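Local coordinates for uncharacterized protein (Leishmania major, PDB 2B4W), which is of unknown function but belongs to a family grouped with the beta-fructosidase-like enzymes, so it probably adopts a five-bladed beta-propeller fold, at residues Y28-S34 with Y46-R52; F22-Y28 with H59-F63; P179-I183 with S235-T239; L198-G204 with F229-P233. One frame throughout, in Å; residues are numbered along the deposited sequence.

Contact 1. Residues Y28-S34 with Y46-R52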
loop_
_atom_site.group_PDB
_atom_site.type_symbol
_atom_site.label_atom_id
_atom_site.label_comp_id
_atom_site.label_asym_id
_atom_site.label_seq_id
_atom_site.Cartn_x
_atom_site.Cartn_y
_atom_site.Cartn_z
ATOM N N TYR A 28 -20.438 6.831 3.065
ATOM C CA TYR A 28 -19.023 6.797 3.404
ATOM C C TYR A 28 -18.090 7.017 2.222
ATOM O O TYR A 28 -18.397 6.740 1.069
ATOM C CB TYR A 28 -18.650 5.461 4.037
ATOM C CG TYR A 28 -19.192 5.234 5.415
ATOM C CD1 TYR A 28 -20.492 4.750 5.564
ATOM C CD2 TYR A 28 -18.427 5.485 6.540
ATOM C CE1 TYR A 28 -20.987 4.537 6.836
ATOM C CE2 TYR A 28 -18.930 5.269 7.820
ATOM C CZ TYR A 28 -20.213 4.800 7.945
ATOM O OH TYR A 28 -20.735 4.570 9.205
ATOM N N ASP A 29 -16.901 7.516 2.556
ATOM C CA ASP A 29 -15.770 7.505 1.644
ATOM C C ASP A 29 -15.076 6.146 1.816
ATOM O O ASP A 29 -15.144 5.540 2.890
ATOM C CB ASP A 29 -14.764 8.604 1.928
ATOM C CG ASP A 29 -15.143 9.968 1.408
ATOM O OD1 ASP A 29 -16.023 10.034 0.532
ATOM O OD2 ASP A 29 -14.566 10.968 1.881
ATOM N N VAL A 30 -14.426 5.704 0.767
ATOM C CA VAL A 30 -13.605 4.502 0.760
ATOM C C VAL A 30 -12.283 4.866 0.095
ATOM O O VAL A 30 -12.333 5.379 -1.020
ATOM C CB VAL A 30 -14.242 3.337 -0.004
ATOM C CG1 VAL A 30 -13.272 2.153 0.047
ATOM C CG2 VAL A 30 -15.596 2.969 0.572
ATOM N N TYR A 31 -11.165 4.647 0.757
ATOM C CA TYR A 31 -9.889 5.130 0.237
ATOM C C TYR A 31 -8.770 4.323 0.895
ATOM O O TYR A 31 -9.126 3.413 1.625
ATOM C CB TYR A 31 -9.732 6.619 0.449
ATOM C CG TYR A 31 -9.693 7.157 1.846
ATOM C CD1 TYR A 31 -10.837 7.321 2.624
ATOM C CD2 TYR A 31 -8.481 7.525 2.395
ATOM C CE1 TYR A 31 -10.718 7.830 3.901
ATOM C CE2 TYR A 31 -8.353 8.031 3.665
ATOM C CZ TYR A 31 -9.499 8.182 4.421
ATOM O OH TYR A 31 -9.372 8.687 5.697
ATOM N N ASN A 32 -7.547 4.678 0.569
ATOM C CA ASN A 32 -6.322 4.008 0.952
ATOM C C ASN A 32 -6.538 2.503 1.127
ATOM O O ASN A 32 -6.381 1.915 2.192
ATOM C CB ASN A 32 -5.774 4.642 2.223
ATOM C CG ASN A 32 -5.371 6.088 2.004
ATOM O OD1 ASN A 32 -5.387 6.617 0.893
ATOM N ND2 ASN A 32 -4.989 6.737 3.096
ATOM N N CYS A 33 -6.913 1.880 0.020
ATOM C CA CYS A 33 -7.234 0.449 0.019
ATOM C C CYS A 33 -5.972 -0.385 0.125
ATOM O O CYS A 33 -4.857 0.119 -0.049
ATOM C CB CYS A 33 -7.981 0.134 -1.268
ATOM S SG CYS A 33 -9.650 0.865 -1.328
ATOM N N SER A 34 -6.150 -1.684 0.378
ATOM C CA SER A 34 -5.044 -2.604 0.154
ATOM C C SER A 34 -4.804 -2.756 -1.345
ATOM O O SER A 34 -5.606 -2.299 -2.173
ATOM C CB SER A 34 -5.305 -3.991 0.722
ATOM O OG SER A 34 -6.446 -4.573 0.164
ATOM N N TYR A 46 -9.507 -4.762 0.331
ATOM C CA TYR A 46 -9.861 -4.139 1.605
ATOM C C TYR A 46 -9.844 -2.623 1.435
ATOM O O TYR A 46 -8.938 -2.082 0.800
ATOM C CB TYR A 46 -8.896 -4.486 2.736
ATOM C CG TYR A 46 -8.886 -5.939 3.116
ATOM C CD1 TYR A 46 -9.854 -6.497 3.943
ATOM C CD2 TYR A 46 -7.867 -6.747 2.630
ATOM C CE1 TYR A 46 -9.826 -7.845 4.283
ATOM C CE2 TYR A 46 -7.837 -8.078 2.962
ATOM C CZ TYR A 46 -8.806 -8.621 3.782
ATOM O OH TYR A 46 -8.698 -9.954 4.059
ATOM N N GLY A 47 -10.819 -1.942 2.009
ATOM C CA GLY A 47 -10.862 -0.494 1.967
ATOM C C GLY A 47 -11.009 0.117 3.355
ATOM O O GLY A 47 -11.565 -0.458 4.292
ATOM N N ARG A 48 -10.475 1.325 3.432
ATOM C CA ARG A 48 -10.634 2.165 4.617
ATOM C C ARG A 48 -11.904 2.972 4.411
ATOM O O ARG A 48 -12.027 3.672 3.389
ATOM C CB ARG A 48 -9.408 3.020 4.840
ATOM C CG ARG A 48 -9.474 4.189 5.776
ATOM C CD ARG A 48 -8.268 5.135 5.637
ATOM N NE ARG A 48 -8.270 6.091 6.709
ATOM C CZ ARG A 48 -7.380 6.860 7.255
ATOM N NH1 ARG A 48 -6.128 6.964 6.875
ATOM N NH2 ARG A 48 -7.774 7.619 8.289
ATOM N N VAL A 49 -12.854 2.782 5.279
ATOM C CA VAL A 49 -14.185 3.339 5.275
ATOM C C VAL A 49 -14.370 4.359 6.408
ATOM O O VAL A 49 -14.280 4.100 7.600
ATOM C CB VAL A 49 -15.237 2.226 5.380
ATOM C CG1 VAL A 49 -16.622 2.776 5.082
ATOM C CG2 VAL A 49 -14.853 1.124 4.400
ATOM N N GLU A 50 -14.644 5.588 5.977
ATOM C CA GLU A 50 -14.759 6.718 6.882
ATOM C C GLU A 50 -15.608 7.799 6.224
ATOM O O GLU A 50 -15.567 8.023 5.013
ATOM C CB GLU A 50 -13.363 7.161 7.261
ATOM C CG GLU A 50 -13.243 8.415 8.125
ATOM C CD GLU A 50 -11.776 8.734 8.363
ATOM O OE1 GLU A 50 -11.146 9.353 7.495
ATOM O OE2 GLU A 50 -11.232 8.358 9.416
ATOM N N LYS A 51 -16.387 8.439 7.078
ATOM C CA LYS A 51 -17.174 9.634 6.825
ATOM C C LYS A 51 -16.283 10.776 6.385
ATOM O O LYS A 51 -15.225 11.055 6.956
ATOM C CB LYS A 51 -17.947 10.006 8.099
ATOM C CG LYS A 51 -19.402 9.567 8.048
ATOM C CD LYS A 51 -20.297 10.209 9.086
ATOM C CE LYS A 51 -20.252 11.706 9.238
ATOM N NZ LYS A 51 -21.528 12.457 9.086
ATOM N N ARG A 52 -16.684 11.467 5.316
ATOM C CA ARG A 52 -15.789 12.489 4.831
ATOM C C ARG A 52 -15.600 13.647 5.815
ATOM O O ARG A 52 -14.519 14.249 5.867
ATOM C CB ARG A 52 -16.246 13.092 3.491
ATOM C CG ARG A 52 -15.026 13.854 2.971
ATOM C CD ARG A 52 -15.181 14.415 1.594
ATOM N NE ARG A 52 -15.454 13.414 0.575
ATOM C CZ ARG A 52 -15.898 13.704 -0.640
ATOM N NH1 ARG A 52 -16.116 14.966 -0.986
ATOM N NH2 ARG A 52 -16.115 12.710 -1.486
#
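Tyr-46 and Ser-34 meet just beyond the end of strand 29-31, which pairs antiparallel with 42-50 in a sheet of what is probably a beta-propeller. Tyr-46 O accepts from Ser-34 N (2.8 Å), and Tyr-46 N donates to Ser-34 OG (3.1 Å). A chi1 of 59° tucks this hydroxyl between its own backbone N and carbonyl carbon, where it stands in for a carbonyl acceptor. The Tyr-46 ring leads off among Phe-37, Trp-79 and Phe-95, its OH bonded to Pro-119 O. Glycine suits position 47 because a beta carbon there would run into Val-30 CG1; its CA lies 3.8 Å from Cys-33 SG. Arg-48 then forms a hydrogen-bonded pair with Tyr-31. Its extended chain carries CD over one face of the Tyr-31 ring, a CH-pi contact 3.8 Å from the centroid, with guanidinium and ring planes only 21° apart; the charge is met by Asp-83. On the opposite sheet face Val-49, beta-branched as suits a strand, sets CG1 against Tyr-28 CB (3.5 Å) and faces Val-30. Glu-50 returns to the Tyr-31 side and pairs with Asp-29 through two backbone bonds. Its OE1 receives the Tyr-31 OH at 2.6 Å, met 44° out of the carboxylate plane, and also forms a salt bridge with Lys-256, so this buried oxygen has two partners. Past the strand, Arg-52 bends at chi3 to salt-bridge Asp-29: its NE, with the carboxylate oxygen nearly in the guanidinium plane, reaches the syn lone pair of Asp-29 OD2 at 2.9 Å.

Contact 2. Residues F22-Y28 with H59-F63; sequences FKGVDGY and HVRLF
Phe-22 drives the edge of its ring, through CD2, onto one face of Phe-63 near the rim, 3.7 Å from Phe-63 CD2. The two side chains cross at about a right angle in an edge-to-face (T-shaped) pair, with planes at 67°. Val-25 closes on the same ring obliquely, its CG1 lying 3.9 Å from Phe-63 CE2, and Val-30 packs against all three residues. Large aromatic and branched side chains suit this part because the backbones stay apart here: strand 70-73 pairs with both 16-23 and 59-67 and so runs between them. The other end is looser and more open to solvent. There a type II turn from Val-25 to Tyr-28, with Gly-27 taking the positive phi of its third position, brings the Tyr-28 ring round to His-59. The imidazole edge points at the phenol face in an offset edge-to-face pair, centroids 5.7 Å apart. Between these two ends Arg-61, folded back at chi2 and chi3, passes NH1 alongside Val-25 CG1 at 3.9 Å, while its NH2 donates to Val-74 O. With no hydrogen bond crossing between the segments, their association rests on apolar and aromatic surfaces; the directional bonds lie outside it, in strand pairing with 42-50 and 70-73 and in the arginine's bond to Val-74.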
loop_
_atom_site.group_PDB
_atom_site.type_symbol
_atom_site.label_atom_id
_atom_site.label_comp_id
_atom_site.label_asym_id
_atom_site.label_seq_id
_atom_site.Cartn_x
_atom_site.Cartn_y
_atom_site.Cartn_z
ATOM N N PHE A 22 -17.735 1.901 -5.189
ATOM C CA PHE A 22 -17.954 0.999 -4.066
ATOM C C PHE A 22 -19.447 1.001 -3.707
ATOM O O PHE A 22 -20.021 2.084 -3.721
ATOM C CB PHE A 22 -17.127 1.361 -2.834
ATOM C CG PHE A 22 -15.629 1.260 -3.044
ATOM C CD1 PHE A 22 -14.900 2.330 -3.525
ATOM C CD2 PHE A 22 -14.976 0.083 -2.763
ATOM C CE1 PHE A 22 -13.535 2.204 -3.704
ATOM C CE2 PHE A 22 -13.613 -0.042 -2.933
ATOM C CZ PHE A 22 -12.880 1.017 -3.419
ATOM N N LYS A 23 -20.004 -0.163 -3.419
ATOM C CA LYS A 23 -21.392 -0.395 -3.062
ATOM C C LYS A 23 -21.525 -1.104 -1.731
ATOM O O LYS A 23 -20.696 -1.897 -1.314
ATOM C CB LYS A 23 -22.126 -1.199 -4.131
ATOM C CG LYS A 23 -22.266 -0.514 -5.477
ATOM C CD LYS A 23 -22.471 -1.552 -6.581
ATOM C CE LYS A 23 -23.734 -1.223 -7.368
ATOM N NZ LYS A 23 -23.681 0.176 -7.889
ATOM N N GLY A 24 -22.641 -0.779 -1.096
ATOM C CA GLY A 24 -22.961 -1.260 0.223
ATOM C C GLY A 24 -22.320 -0.385 1.292
ATOM O O GLY A 24 -22.342 -0.721 2.479
ATOM N N VAL A 25 -21.714 0.750 0.935
ATOM C CA VAL A 25 -21.243 1.625 2.025
ATOM C C VAL A 25 -21.653 3.060 1.749
ATOM O O VAL A 25 -20.861 3.991 1.898
ATOM C CB VAL A 25 -19.723 1.556 2.238
ATOM C CG1 VAL A 25 -19.306 0.116 2.523
ATOM C CG2 VAL A 25 -18.980 2.108 1.033
ATOM N N ASP A 26 -22.902 3.228 1.319
ATOM C CA ASP A 26 -23.443 4.549 1.009
ATOM C C ASP A 26 -23.235 5.540 2.141
ATOM O O ASP A 26 -23.409 5.233 3.321
ATOM C CB ASP A 26 -24.931 4.380 0.682
ATOM C CG ASP A 26 -25.149 3.631 -0.621
ATOM O OD1 ASP A 26 -24.198 3.469 -1.419
ATOM O OD2 ASP A 26 -26.299 3.197 -0.843
ATOM N N GLY A 27 -22.818 6.775 1.869
ATOM C CA GLY A 27 -22.666 7.716 2.974
ATOM C C GLY A 27 -21.223 7.859 3.408
ATOM O O GLY A 27 -20.867 8.871 4.020
ATOM N N TYR A 28 -20.438 6.831 3.065
ATOM C CA TYR A 28 -19.023 6.797 3.404
ATOM C C TYR A 28 -18.090 7.017 2.222
ATOM O O TYR A 28 -18.397 6.740 1.069
ATOM C CB TYR A 28 -18.650 5.461 4.037
ATOM C CG TYR A 28 -19.192 5.234 5.415
ATOM C CD1 TYR A 28 -20.492 4.750 5.564
ATOM C CD2 TYR A 28 -18.427 5.485 6.540
ATOM C CE1 TYR A 28 -20.987 4.537 6.836
ATOM C CE2 TYR A 28 -18.930 5.269 7.820
ATOM C CZ TYR A 28 -20.213 4.800 7.945
ATOM O OH TYR A 28 -20.735 4.570 9.205
ATOM N N HIS A 59 -13.086 2.380 9.870
ATOM C CA HIS A 59 -13.062 0.944 10.060
ATOM C C HIS A 59 -12.625 0.341 8.716
ATOM O O HIS A 59 -12.509 1.081 7.740
ATOM C CB HIS A 59 -14.409 0.403 10.517
ATOM C CG HIS A 59 -15.496 0.607 9.508
ATOM N ND1 HIS A 59 -16.043 1.830 9.223
ATOM C CD2 HIS A 59 -16.132 -0.269 8.707
ATOM C CE1 HIS A 59 -16.973 1.706 8.300
ATOM N NE2 HIS A 59 -17.059 0.420 7.957
ATOM N N VAL A 60 -12.378 -0.954 8.667
ATOM C CA VAL A 60 -11.995 -1.571 7.407
ATOM C C VAL A 60 -13.056 -2.576 6.976
ATOM O O VAL A 60 -13.549 -3.382 7.766
ATOM C CB VAL A 60 -10.653 -2.321 7.472
ATOM C CG1 VAL A 60 -10.565 -3.292 6.291
ATOM C CG2 VAL A 60 -9.483 -1.356 7.516
ATOM N N ARG A 61 -13.417 -2.520 5.701
ATOM C CA ARG A 61 -14.299 -3.532 5.136
ATOM C C ARG A 61 -13.585 -4.354 4.058
ATOM O O ARG A 61 -12.586 -3.932 3.474
ATOM C CB ARG A 61 -15.553 -2.901 4.545
ATOM C CG ARG A 61 -16.479 -2.274 5.579
ATOM C CD ARG A 61 -17.107 -3.275 6.512
ATOM N NE ARG A 61 -18.182 -4.063 5.956
ATOM C CZ ARG A 61 -19.349 -3.786 5.425
ATOM N NH1 ARG A 61 -19.836 -2.562 5.269
ATOM N NH2 ARG A 61 -20.090 -4.817 5.023
ATOM N N LEU A 62 -14.124 -5.534 3.809
ATOM C CA LEU A 62 -13.701 -6.374 2.696
ATOM C C LEU A 62 -14.726 -6.172 1.570
ATOM O O LEU A 62 -15.905 -6.282 1.897
ATOM C CB LEU A 62 -13.639 -7.846 3.066
ATOM C CG LEU A 62 -13.286 -8.852 1.963
ATOM C CD1 LEU A 62 -11.812 -8.764 1.568
ATOM C CD2 LEU A 62 -13.651 -10.256 2.425
ATOM N N PHE A 63 -14.240 -5.906 0.360
ATOM C CA PHE A 63 -15.026 -5.795 -0.840
ATOM C C PHE A 63 -14.644 -6.836 -1.917
ATOM O O PHE A 63 -13.469 -7.146 -2.162
ATOM C CB PHE A 63 -14.885 -4.427 -1.495
ATOM C CG PHE A 63 -15.220 -3.239 -0.611
ATOM C CD1 PHE A 63 -14.303 -2.781 0.309
ATOM C CD2 PHE A 63 -16.440 -2.606 -0.744
ATOM C CE1 PHE A 63 -14.625 -1.695 1.122
ATOM C CE2 PHE A 63 -16.763 -1.516 0.033
ATOM C CZ PHE A 63 -15.844 -1.083 0.962
#

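Contact 3. Residues P179-I183 with S235-T239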
loop_
_atom_site.group_PDB
_atom_site.type_symbol
_atom_site.label_atom_id
_atom_site.label_comp_id
_atom_site.label_asym_id
_atom_site.label_seq_id
_atom_site.Cartn_x
_atom_site.Cartn_y
_atom_site.Cartn_z
ATOM N N PRO A 179 17.552 -0.701 10.558
ATOM C CA PRO A 179 18.382 0.422 10.116
ATOM C C PRO A 179 17.697 1.072 8.912
ATOM O O PRO A 179 16.978 0.377 8.199
ATOM C CB PRO A 179 19.705 -0.189 9.674
ATOM C CG PRO A 179 19.676 -1.582 10.191
ATOM C CD PRO A 179 18.218 -1.974 10.236
ATOM N N PRO A 180 17.968 2.363 8.786
ATOM C CA PRO A 180 17.392 3.185 7.733
ATOM C C PRO A 180 17.992 2.896 6.370
ATOM O O PRO A 180 19.131 2.485 6.199
ATOM C CB PRO A 180 17.772 4.614 8.152
ATOM C CG PRO A 180 19.058 4.408 8.894
ATOM C CD PRO A 180 18.850 3.144 9.677
ATOM N N LEU A 181 17.153 3.143 5.361
ATOM C CA LEU A 181 17.627 3.157 3.996
ATOM C C LEU A 181 17.609 4.646 3.589
ATOM O O LEU A 181 16.808 5.377 4.171
ATOM C CB LEU A 181 16.795 2.341 3.034
ATOM C CG LEU A 181 16.557 0.856 3.310
ATOM C CD1 LEU A 181 15.433 0.329 2.437
ATOM C CD2 LEU A 181 17.816 0.049 3.078
ATOM N N ASP A 182 18.479 4.916 2.652
ATOM C CA ASP A 182 18.744 6.142 1.953
ATOM C C ASP A 182 17.684 6.435 0.902
ATOM O O ASP A 182 17.973 6.177 -0.273
ATOM C CB ASP A 182 20.110 6.028 1.252
ATOM C CG ASP A 182 20.667 7.418 0.981
ATOM O OD1 ASP A 182 20.063 8.386 1.499
ATOM O OD2 ASP A 182 21.683 7.468 0.259
ATOM N N ILE A 183 16.529 6.909 1.336
ATOM C CA ILE A 183 15.380 7.116 0.460
ATOM C C ILE A 183 14.789 8.514 0.645
ATOM O O ILE A 183 14.684 9.250 -0.336
ATOM C CB ILE A 183 14.259 6.084 0.671
ATOM C CG1 ILE A 183 14.678 4.613 0.655
ATOM C CG2 ILE A 183 13.153 6.293 -0.366
ATOM C CD1 ILE A 183 13.616 3.660 1.159
ATOM N N SER A 235 22.982 -5.410 -0.452
ATOM C CA SER A 235 23.807 -4.204 -0.483
ATOM C C SER A 235 23.010 -3.035 0.074
ATOM O O SER A 235 23.563 -2.006 0.451
ATOM C CB SER A 235 24.287 -3.918 -1.898
ATOM O OG SER A 235 23.237 -3.683 -2.806
ATOM N N ARG A 236 21.688 -3.207 0.124
ATOM C CA ARG A 236 20.840 -2.121 0.599
ATOM C C ARG A 236 20.896 -0.906 -0.317
ATOM O O ARG A 236 20.453 0.181 0.059
ATOM C CB ARG A 236 21.255 -1.739 2.015
ATOM C CG ARG A 236 21.320 -2.895 2.986
ATOM C CD ARG A 236 21.446 -2.425 4.427
ATOM N NE ARG A 236 20.522 -1.397 4.866
ATOM C CZ ARG A 236 19.461 -1.500 5.648
ATOM N NH1 ARG A 236 19.069 -2.658 6.173
ATOM N NH2 ARG A 236 18.722 -0.434 5.946
ATOM N N ALA A 237 21.415 -1.058 -1.521
ATOM C CA ALA A 237 21.405 -0.025 -2.548
ATOM C C ALA A 237 19.994 0.266 -3.074
ATOM O O ALA A 237 19.205 -0.665 -3.232
ATOM C CB ALA A 237 22.293 -0.408 -3.724
ATOM N N ILE A 238 19.715 1.538 -3.343
ATOM C CA ILE A 238 18.437 2.027 -3.837
ATOM C C ILE A 238 18.568 2.540 -5.273
ATOM O O ILE A 238 19.402 3.386 -5.583
ATOM C CB ILE A 238 17.854 3.147 -2.962
ATOM C CG1 ILE A 238 17.655 2.773 -1.492
ATOM C CG2 ILE A 238 16.554 3.635 -3.564
ATOM C CD1 ILE A 238 16.830 1.506 -1.314
ATOM N N THR A 239 17.753 1.991 -6.170
ATOM C CA THR A 239 17.787 2.287 -7.581
ATOM C C THR A 239 16.389 2.435 -8.170
ATOM O O THR A 239 15.374 2.024 -7.600
ATOM C CB THR A 239 18.547 1.185 -8.350
ATOM O OG1 THR A 239 17.909 -0.087 -8.154
ATOM C CG2 THR A 239 19.983 1.044 -7.843
HETATM O O HOH W 1 21.571 1.234 4.257
HETATM O O HOH W 2 19.994 2.269 1.471
#
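The flat guanidinium of Arg-236 is held between Leu-181 and Pro-179, with Leu-181 CD2 over one face and Pro-179 CB over the other. Leu-181 crosses the arginine chain at about a right angle. Pro-180 O lies at the edge of the group, and NH2 makes two weak hydrogen bonds, to Pro-180 O and to Pro-179 O, each 3.0 Å long and each bent to about 140°. A bend at chi3 (49°) turns the end of the chain toward these carbonyls, and NH1 finds a stronger partner in Phe-161 O. Arginine suits the place because one planar group with several N-H donors can serve several carbonyls at once. Two waters add to the polar side. The first accepts from Arg-236 NE (2.9 Å) and weakly donates to Pro-180 O; the second donates to Arg-236 O (2.6 Å) and accepts from Asp-182 N. Ile-238 forms the apolar half. It crosses both Leu-181 and Ile-183 at about right angles, its CD1 lying 4.2 Å from Leu-181 CD1 and its CG1 4.1 Å from Ile-183 CG1, so the aliphatic branches meet crosswise. The contact joins the outermost strands of two sheets: the short, weakly bonded strand 180-181, paired with strand 159-164 through Leu-181 and Ile-159, and 238-245, bonded to strand 223-231 through Thr-239 and Val-230. Leu-231 of that neighbouring strand touches both Leu-181 and Ile-238.

Contact 4. Residues L198-G204 with F229-P233; sequences LSSGKVG and FVLDP
Val-203 N donates to Leu-231 O at 2.7 Å, and Leu-231 N answers to Val-203 O at 2.8 Å; both bonds are nearly straight, with angles of 163° and 168° at the hydrogen. This hydrogen-bonded antiparallel pair sets the two side chains on one sheet face, where Val-203 CB and Leu-231 CB lie 4.1 Å apart. The opposite face belongs to Val-230. Its CG1, anti to the backbone N (chi1 176°), lies 3.7 Å from Lys-202 CB and also meets Leu-198 CD1. Lysine fits at this margin because its aliphatic part covers the valine while its amine reaches outward: NZ forms a salt bridge of 3.5 Å with Asp-232 OD2. The other carboxylate oxygen, OD1, accepts from Gln-234 N and Ser-235 N, so the aspartate braces the start of the next turn as well as pairing with the lysine. Pro-233 ends the strand pairing, its ring CG resting 3.4 Å from Gly-201 O. That glycine closes a type I turn begun at Leu-198, and its positive phi is readily adopted without a side chain. Gly-201 N bonds to Leu-198 O, and Leu-198 N bonds to Lys-202 O at 3.1 Å. This is the type I turn plus G1 beta bulge of the hairpin of strands 188-198 and 203-211; strand 223-231 adds on as the next strand of the antiparallel meander expected of a propeller blade.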
loop_
_atom_site.group_PDB
_atom_site.type_symbol
_atom_site.label_atom_id
_atom_site.label_comp_id
_atom_site.label_asym_id
_atom_site.label_seq_id
_atom_site.Cartn_x
_atom_site.Cartn_y
_atom_site.Cartn_z
ATOM N N LEU A 198 11.182 -9.493 -6.952
ATOM C CA LEU A 198 11.558 -9.515 -8.351
ATOM C C LEU A 198 12.455 -10.689 -8.678
ATOM O O LEU A 198 13.262 -11.122 -7.863
ATOM C CB LEU A 198 12.297 -8.206 -8.696
ATOM C CG LEU A 198 11.529 -6.926 -8.366
ATOM C CD1 LEU A 198 12.278 -5.682 -8.843
ATOM C CD2 LEU A 198 10.142 -6.980 -8.987
ATOM N N SER A 199 12.366 -11.206 -9.893
ATOM C CA SER A 199 13.175 -12.314 -10.342
ATOM C C SER A 199 14.671 -12.096 -10.135
ATOM O O SER A 199 15.420 -13.083 -10.110
ATOM C CB SER A 199 12.922 -12.566 -11.840
ATOM O OG SER A 199 13.474 -11.434 -12.492
ATOM N N SER A 200 15.136 -10.871 -9.960
ATOM C CA SER A 200 16.515 -10.533 -9.667
ATOM C C SER A 200 16.926 -10.802 -8.223
ATOM O O SER A 200 18.122 -10.775 -7.913
ATOM C CB SER A 200 16.744 -9.043 -9.967
ATOM O OG SER A 200 15.682 -8.264 -9.479
ATOM N N GLY A 201 15.944 -11.028 -7.356
ATOM C CA GLY A 201 16.207 -11.214 -5.939
ATOM C C GLY A 201 16.094 -9.904 -5.176
ATOM O O GLY A 201 16.074 -9.827 -3.953
ATOM N N LYS A 202 16.028 -8.825 -5.918
ATOM C CA LYS A 202 15.825 -7.466 -5.502
ATOM C C LYS A 202 14.350 -7.254 -5.140
ATOM O O LYS A 202 13.496 -8.099 -5.400
ATOM C CB LYS A 202 16.193 -6.422 -6.567
ATOM C CG LYS A 202 17.634 -6.523 -7.039
ATOM C CD LYS A 202 18.127 -5.192 -7.590
ATOM C CE LYS A 202 19.599 -5.251 -7.976
ATOM N NZ LYS A 202 20.094 -6.641 -8.186
ATOM N N VAL A 203 14.085 -6.109 -4.532
ATOM C CA VAL A 203 12.728 -5.822 -4.069
ATOM C C VAL A 203 12.149 -4.578 -4.730
ATOM O O VAL A 203 12.681 -3.485 -4.599
ATOM C CB VAL A 203 12.698 -5.645 -2.540
ATOM C CG1 VAL A 203 11.297 -5.248 -2.084
ATOM C CG2 VAL A 203 13.153 -6.920 -1.839
ATOM N N GLY A 204 11.050 -4.790 -5.437
ATOM C CA GLY A 204 10.261 -3.738 -6.017
ATOM C C GLY A 204 9.314 -3.142 -4.989
ATOM O O GLY A 204 8.406 -3.811 -4.499
ATOM N N PHE A 229 10.669 2.435 -6.200
ATOM C CA PHE A 229 12.096 2.232 -6.205
ATOM C C PHE A 229 12.396 0.737 -6.096
ATOM O O PHE A 229 11.522 -0.075 -5.785
ATOM C CB PHE A 229 12.792 2.984 -5.062
ATOM C CG PHE A 229 12.258 2.597 -3.694
ATOM C CD1 PHE A 229 11.161 3.273 -3.179
ATOM C CD2 PHE A 229 12.822 1.582 -2.952
ATOM C CE1 PHE A 229 10.660 2.911 -1.943
ATOM C CE2 PHE A 229 12.319 1.201 -1.726
ATOM C CZ PHE A 229 11.236 1.900 -1.229
ATOM N N VAL A 230 13.662 0.414 -6.339
ATOM C CA VAL A 230 14.087 -0.976 -6.186
ATOM C C VAL A 230 15.182 -0.998 -5.124
ATOM O O VAL A 230 16.046 -0.124 -5.110
ATOM C CB VAL A 230 14.571 -1.597 -7.499
ATOM C CG1 VAL A 230 15.106 -3.001 -7.309
ATOM C CG2 VAL A 230 13.424 -1.623 -8.505
ATOM N N LEU A 231 15.055 -2.003 -4.275
ATOM C CA LEU A 231 15.945 -2.240 -3.172
ATOM C C LEU A 231 16.752 -3.507 -3.391
ATOM O O LEU A 231 16.182 -4.542 -3.723
ATOM C CB LEU A 231 15.164 -2.415 -1.854
ATOM C CG LEU A 231 16.014 -3.088 -0.762
ATOM C CD1 LEU A 231 17.006 -2.069 -0.225
ATOM C CD2 LEU A 231 15.157 -3.672 0.350
ATOM N N ASP A 232 18.053 -3.389 -3.167
ATOM C CA ASP A 232 18.832 -4.617 -3.048
ATOM C C ASP A 232 18.926 -4.980 -1.570
ATOM O O ASP A 232 19.550 -4.243 -0.814
ATOM C CB ASP A 232 20.208 -4.464 -3.680
ATOM C CG ASP A 232 20.945 -5.791 -3.776
ATOM O OD1 ASP A 232 21.145 -6.415 -2.713
ATOM O OD2 ASP A 232 21.301 -6.170 -4.907
ATOM N N PRO A 233 18.317 -6.100 -1.191
ATOM C CA PRO A 233 18.119 -6.416 0.224
ATOM C C PRO A 233 19.455 -6.727 0.895
ATOM O O PRO A 233 19.547 -6.759 2.122
ATOM C CB PRO A 233 17.186 -7.626 0.210
ATOM C CG PRO A 233 17.244 -8.201 -1.156
ATOM C CD PRO A 233 17.808 -7.159 -2.072
#

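Contacts 1 and 2 lie on one side of the chain's centre, contacts 3 and 4 on the other, with the centres of contacts 1 and 3 about 31 Å apart. Each pair shares a sheet: strands 42-50 and 59-67 join contacts 1 and 2, which also share Tyr-28, while 223-231 and 238-245 join contacts 3 and 4. Contacts 1 and 4 are buried pairings of neighbouring strands, based on backbone hydrogen bonds, although contact 1 adds a network of buried charges. Contact 2 is partly buried and held by aromatic and aliphatic side chains, with no hydrogen bond across it. Contact 3, at the surface, relies on an arginine, backbone carbonyls and waters to bridge two different sheets.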